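Local structure of oligopeptide-binding protein AppA (Bacillus subtilis, 1XOC) at residues 203-206 / 210-213. The protein serves as the peptide-binding component of an oligopeptide ABC permease that takes up tetra- and pentapeptides, and can also bind a nonapeptide. Sequence-based numbering, arbitrary orientation.
Sequences ANDD and GRPY. With ZN (zinc ion), chain D.
A203-D206 and G210-Y213 run alongside each other as the two arms of the loop joining strands 198-203 and 216-221, with D205 and R211 nearest across the gap, their CA atoms 4.8 Å apart. The main link is a salt bridge in which R211 NE donates to D205 OD1 at 2.9 Å. The two side chains point the same way, the carboxylate and guanidinium planes are only 15° apart, and OD1 comes to the guanidinium edge close to its plane. With CG anti to the backbone N (chi1 -169°) and the chain extended to NE, the arginine runs alongside D205 and brings NE level with its carboxylate. One guanidinium face is covered by the methyl group of A203, whose CB sits 3.6 Å from R211 CZ, above the centre of the group. At about a right angle to this, the same methyl packs on the proline, A203 CB lying 4.0 Å from P212 CB, and the ring rests on F188 of the adjoining strand. At the far end R211 NH1 returns to its own segment and donates to P212 O at 3.0 Å, while NH2 forms a salt bridge with D215.

The carboxylate of D205 divides its work, OD1 taking the arginine and OD2 binding a zinc ion at 2.0 Å. The arginine probably offsets part of the carboxylate charge and steadies its orientation toward the metal. N204 turns the chain: its OD1 accepts from D206 N at 3.0 Å, the donor lying well above the carbonyl plane, and its ND2 is held by the G186 carbonyl. This Asx turn at N204-D206, whose middle residue is salt-bridged across the loop to R211, belongs to the hairpin connection between two antiparallel neighbours of the four-stranded mixed sheet, with zinc bound by the exposed D205.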
ATOM      1  N   ALA A 203      20.914 -14.458   2.448  1.00 28.85           N
ATOM      2  CA  ALA A 203      20.872 -14.807   1.040  1.00 28.67           C
ATOM      3  C   ALA A 203      20.541 -16.255   0.874  1.00 27.93           C
ATOM      4  O   ALA A 203      21.125 -17.106   1.541  1.00 28.91           O
ATOM      5  CB  ALA A 203      22.204 -14.511   0.367  1.00 29.08           C
ATOM      6  N   ASN A 204      19.595 -16.532  -0.023  1.00 27.33           N
ATOM      7  CA  ASN A 204      19.269 -17.876  -0.430  1.00 27.42           C
ATOM      8  C   ASN A 204      20.261 -18.367  -1.481  1.00 27.49           C
ATOM      9  O   ASN A 204      20.171 -17.958  -2.656  1.00 28.24           O
ATOM     10  CB  ASN A 204      17.872 -17.882  -1.042  1.00 26.97           C
ATOM     11  CG  ASN A 204      17.444 -19.229  -1.522  1.00 27.43           C
ATOM     12  OD1 ASN A 204      18.152 -20.231  -1.317  1.00 27.48           O
ATOM     13  ND2 ASN A 204      16.279 -19.269  -2.217  1.00 28.39           N
ATOM     14  N   ASP A 205      21.168 -19.259  -1.084  1.00 28.15           N
ATOM     15  CA  ASP A 205      22.204 -19.770  -1.978  1.00 28.16           C
ATOM     16  C   ASP A 205      21.635 -20.539  -3.182  1.00 28.74           C
ATOM     17  O   ASP A 205      22.335 -20.728  -4.204  1.00 28.91           O
ATOM     18  CB  ASP A 205      23.136 -20.701  -1.186  1.00 27.83           C
ATOM     19  CG  ASP A 205      23.892 -19.993  -0.056  1.00 27.08           C
ATOM     20  OD1 ASP A 205      24.128 -18.809  -0.133  1.00 33.21           O
ATOM     21  OD2 ASP A 205      24.325 -20.651   0.897  1.00 33.24           O
ATOM     22  N   ASP A 206      20.412 -21.036  -3.052  1.00 28.92           N
ATOM     23  CA  ASP A 206      19.784 -21.845  -4.121  1.00 28.99           C
ATOM     24  C   ASP A 206      18.699 -21.086  -4.870  1.00 29.55           C
ATOM     25  O   ASP A 206      17.853 -21.703  -5.504  1.00 30.61           O
ATOM     26  CB  ASP A 206      19.197 -23.132  -3.520  1.00 29.92           C
ATOM     27  CG  ASP A 206      19.128 -24.293  -4.516  1.00 30.79           C
ATOM     28  OD1 ASP A 206      19.731 -24.233  -5.610  1.00 36.91           O
ATOM     29  OD2 ASP A 206      18.465 -25.290  -4.174  1.00 37.58           O
ATOM     30  N   GLY A 210      19.878 -17.204  -9.249  1.00 29.88           N
ATOM     31  CA  GLY A 210      21.221 -17.050  -8.716  1.00 29.16           C
ATOM     32  C   GLY A 210      21.159 -16.380  -7.355  1.00 28.17           C
ATOM     33  O   GLY A 210      20.315 -15.526  -7.088  1.00 27.73           O
ATOM     34  N   ARG A 211      22.081 -16.761  -6.481  1.00 28.50           N
ATOM     35  CA  ARG A 211      22.165 -16.154  -5.173  1.00 28.22           C
ATOM     36  C   ARG A 211      22.246 -14.620  -5.227  1.00 28.25           C
ATOM     37  O   ARG A 211      22.961 -14.073  -6.078  1.00 29.19           O
ATOM     38  CB  ARG A 211      23.425 -16.659  -4.451  1.00 26.93           C
ATOM     39  CG  ARG A 211      23.506 -16.296  -2.949  1.00 27.50           C
ATOM     40  CD  ARG A 211      24.932 -16.459  -2.502  1.00 28.27           C
ATOM     41  NE  ARG A 211      25.217 -16.285  -1.081  1.00 27.89           N
ATOM     42  CZ  ARG A 211      25.661 -15.172  -0.509  1.00 29.68           C
ATOM     43  NH1 ARG A 211      25.771 -14.035  -1.190  1.00 30.53           N
ATOM     44  NH2 ARG A 211      25.987 -15.208   0.789  1.00 31.03           N
ATOM     45  N   PRO A 212      21.568 -13.941  -4.285  1.00 28.12           N
ATOM     46  CA  PRO A 212      21.873 -12.518  -4.092  1.00 28.39           C
ATOM     47  C   PRO A 212      23.344 -12.244  -3.939  1.00 28.15           C
ATOM     48  O   PRO A 212      24.085 -13.097  -3.448  1.00 28.00           O
ATOM     49  CB  PRO A 212      21.194 -12.206  -2.742  1.00 28.90           C
ATOM     50  CG  PRO A 212      20.027 -13.094  -2.734  1.00 29.93           C
ATOM     51  CD  PRO A 212      20.500 -14.377  -3.358  1.00 28.73           C
ATOM     52  N   TYR A 213      23.762 -11.040  -4.317  1.00 27.89           N
ATOM     53  CA  TYR A 213      25.129 -10.609  -4.018  1.00 27.73           C
ATOM     54  C   TYR A 213      25.292 -10.290  -2.526  1.00 27.35           C
ATOM     55  O   TYR A 213      26.298 -10.675  -1.907  1.00 27.48           O
ATOM     56  CB  TYR A 213      25.530  -9.406  -4.863  1.00 29.32           C
ATOM     57  CG  TYR A 213      25.465  -9.694  -6.338  1.00 29.43           C
ATOM     58  CD1 TYR A 213      26.346 -10.587  -6.929  1.00 31.73           C
ATOM     59  CD2 TYR A 213      24.515  -9.084  -7.138  1.00 29.62           C
ATOM     60  CE1 TYR A 213      26.287 -10.857  -8.285  1.00 31.86           C
ATOM     61  CE2 TYR A 213      24.444  -9.350  -8.509  1.00 30.96           C
ATOM     62  CZ  TYR A 213      25.320 -10.248  -9.063  1.00 31.82           C
ATOM     63  OH  TYR A 213      25.279 -10.534 -10.413  1.00 34.73           O
TER
HETATM   64 ZN    ZN D 522      25.899 -19.895   1.903  0.50 19.29          ZN
HETATM   65  O   HOH W   1      25.487 -19.937   3.570  0.50 21.80           O